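Local coordinates for bacillaene synthase dehydratase PksH (Bacillus subtilis, PDB 3HP0), which catalyses the dehydration of an (S)-3-hydroxy-3-methylglutaryl group tethered to PksL to a 3-methylglutaconyl group during synthesis of the antibiotic bacillaene, at residues A[133-138]-A[142-147]. Residues are numbered along the deposited sequence; the frame is centred on the assembly and turned at random.
Sequences FSLSEL and LYPACV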
loop_
_atom_site.group_PDB
_atom_site.type_symbol
_atom_site.label_atom_id
_atom_site.label_comp_id
_atom_site.label_asym_id
_atom_site.label_seq_id
_atom_site.Cartn_x
_atom_site.Cartn_y
_atom_site.Cartn_z
ATOM N N PHE A 133 3.838 2.524 11.639
ATOM C CA PHE A 133 3.696 1.397 10.722
ATOM C C PHE A 133 3.840 0.056 11.429
ATOM O O PHE A 133 4.717 -0.103 12.272
ATOM C CB PHE A 133 4.765 1.541 9.624
ATOM C CG PHE A 133 4.793 2.904 8.990
ATOM C CD1 PHE A 133 4.023 3.181 7.865
ATOM C CD2 PHE A 133 5.535 3.932 9.562
ATOM C CE1 PHE A 133 3.982 4.466 7.315
ATOM C CE2 PHE A 133 5.507 5.221 9.031
ATOM C CZ PHE A 133 4.726 5.492 7.900
ATOM N N SER A 134 3.003 -0.917 11.078
ATOM C CA SER A 134 3.094 -2.223 11.729
ATOM C C SER A 134 2.659 -3.444 10.912
ATOM O O SER A 134 1.825 -3.356 10.007
ATOM C CB SER A 134 2.308 -2.204 13.043
ATOM O OG SER A 134 0.917 -2.097 12.796
ATOM N N LEU A 135 3.247 -4.585 11.260
ATOM C CA LEU A 135 2.959 -5.867 10.621
ATOM C C LEU A 135 2.731 -6.871 11.743
ATOM O O LEU A 135 3.686 -7.363 12.340
ATOM C CB LEU A 135 4.142 -6.323 9.767
ATOM C CG LEU A 135 4.550 -5.437 8.589
ATOM C CD1 LEU A 135 5.713 -6.061 7.858
ATOM C CD2 LEU A 135 3.369 -5.266 7.647
ATOM N N SER A 136 1.463 -7.160 12.027
ATOM C CA SER A 136 1.090 -8.083 13.095
ATOM C C SER A 136 0.663 -9.461 12.581
ATOM O O SER A 136 0.448 -10.383 13.368
ATOM C CB SER A 136 -0.051 -7.476 13.922
ATOM O OG SER A 136 -1.218 -7.277 13.130
ATOM N N GLU A 137 0.545 -9.594 11.266
ATOM C CA GLU A 137 0.125 -10.851 10.658
ATOM C C GLU A 137 0.716 -12.122 11.272
ATOM O O GLU A 137 -0.002 -13.097 11.481
ATOM C CB GLU A 137 0.440 -10.843 9.157
ATOM C CG GLU A 137 -0.323 -9.802 8.338
ATOM C CD GLU A 137 0.012 -8.379 8.735
ATOM O OE1 GLU A 137 1.217 -8.060 8.857
ATOM O OE2 GLU A 137 -0.928 -7.577 8.918
ATOM N N LEU A 138 2.013 -12.114 11.566
ATOM C CA LEU A 138 2.675 -13.297 12.107
ATOM C C LEU A 138 2.086 -13.810 13.425
ATOM O O LEU A 138 2.321 -14.960 13.811
ATOM C CB LEU A 138 4.176 -13.031 12.254
ATOM C CG LEU A 138 5.121 -14.242 12.259
ATOM C CD1 LEU A 138 4.888 -15.107 11.032
ATOM C CD2 LEU A 138 6.564 -13.755 12.284
ATOM N N LEU A 142 0.169 -15.704 9.850
ATOM C CA LEU A 142 0.226 -15.130 8.516
ATOM C C LEU A 142 1.498 -14.300 8.328
ATOM O O LEU A 142 2.380 -14.271 9.189
ATOM C CB LEU A 142 -0.990 -14.233 8.255
ATOM C CG LEU A 142 -2.453 -14.716 8.266
ATOM C CD1 LEU A 142 -2.567 -16.127 7.703
ATOM C CD2 LEU A 142 -2.987 -14.664 9.665
ATOM N N TYR A 143 1.589 -13.652 7.171
ATOM C CA TYR A 143 2.688 -12.739 6.842
ATOM C C TYR A 143 2.313 -11.983 5.567
ATOM O O TYR A 143 1.725 -12.556 4.650
ATOM C CB TYR A 143 4.045 -13.456 6.701
ATOM C CG TYR A 143 4.087 -14.650 5.776
ATOM C CD1 TYR A 143 3.907 -15.945 6.271
ATOM C CD2 TYR A 143 4.323 -14.491 4.409
ATOM C CE1 TYR A 143 3.968 -17.051 5.428
ATOM C CE2 TYR A 143 4.374 -15.588 3.560
ATOM C CZ TYR A 143 4.200 -16.866 4.069
ATOM O OH TYR A 143 4.278 -17.946 3.232
ATOM N N PRO A 144 2.643 -10.678 5.510
ATOM C CA PRO A 144 2.376 -9.755 4.399
ATOM C C PRO A 144 3.108 -10.082 3.100
ATOM O O PRO A 144 3.871 -9.257 2.587
ATOM C CB PRO A 144 2.826 -8.421 4.963
ATOM C CG PRO A 144 4.021 -8.821 5.758
ATOM C CD PRO A 144 3.483 -10.013 6.524
ATOM N N ALA A 145 2.857 -11.272 2.570
ATOM C CA ALA A 145 3.495 -11.733 1.344
ATOM C C ALA A 145 3.412 -10.760 0.167
ATOM O O ALA A 145 4.386 -10.589 -0.555
ATOM C CB ALA A 145 2.909 -13.083 0.942
ATOM N N CYS A 146 2.259 -10.137 -0.042
ATOM C CA CYS A 146 2.128 -9.217 -1.164
ATOM C C CYS A 146 2.883 -7.913 -0.905
ATOM O O CYS A 146 3.475 -7.323 -1.811
ATOM C CB CYS A 146 0.651 -8.925 -1.442
ATOM S SG CYS A 146 -0.374 -10.400 -1.808
ATOM N N VAL A 147 2.879 -7.483 0.349
ATOM C CA VAL A 147 3.539 -6.247 0.753
ATOM C C VAL A 147 5.060 -6.314 0.777
ATOM O O VAL A 147 5.747 -5.400 0.305
ATOM C CB VAL A 147 3.057 -5.817 2.179
ATOM C CG1 VAL A 147 3.836 -4.603 2.658
ATOM C CG2 VAL A 147 1.565 -5.528 2.158
#
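Glu137, an active-site residue of this crotonase-fold enzyme, meets Leu142, Tyr143 and Pro144 where the chain doubles back after strand 132-134 on its way to helix 148-155. Glutamate suits the place by pairing an aliphatic base that packs with a carboxylate for the active site. Glu137 CB lies 3.6 Å from Tyr143 N and 3.8 Å from Leu142 CB. From there the side chain passes obliquely across Pro144. CG stands anti to the carbonyl carbon (chi1 -64°), and a bend at the next bond (chi2 64°) leaves one oxygen facing the proline, Glu137 OE1 being 3.8 Å from Pro144 CD, with OE2 farther away. OE1, buried by this contact, has no polar partner in the model; the ring CH2 beside it can give no conventional hydrogen bond. Asn112 and Ala113 also touch the side chain, which is about 11 Å from that of Asp68, also an active-site residue.

Pro144 suits this place because its closed ring is compact and apolar, and it forms the centre of an inverse gamma turn in which Ala145 N bonds to Tyr143 O. Leu135 crosses the same ring at about a right angle, its branched end bringing both methyls to it: Leu135 CD1 is 3.9 Å from Pro144 CG. Leu142, buried and apolar, fits between Glu137 and Met235 of helix 220-235. At the mouth of the loop, Leu142 N gives a weak, bent hydrogen bond to Glu137 O (134° at the hydrogen). Beside it, Leu138 CA-H approaches Leu142 O off the straight line, with Leu138 CA and Leu142 O 3.1 Å apart.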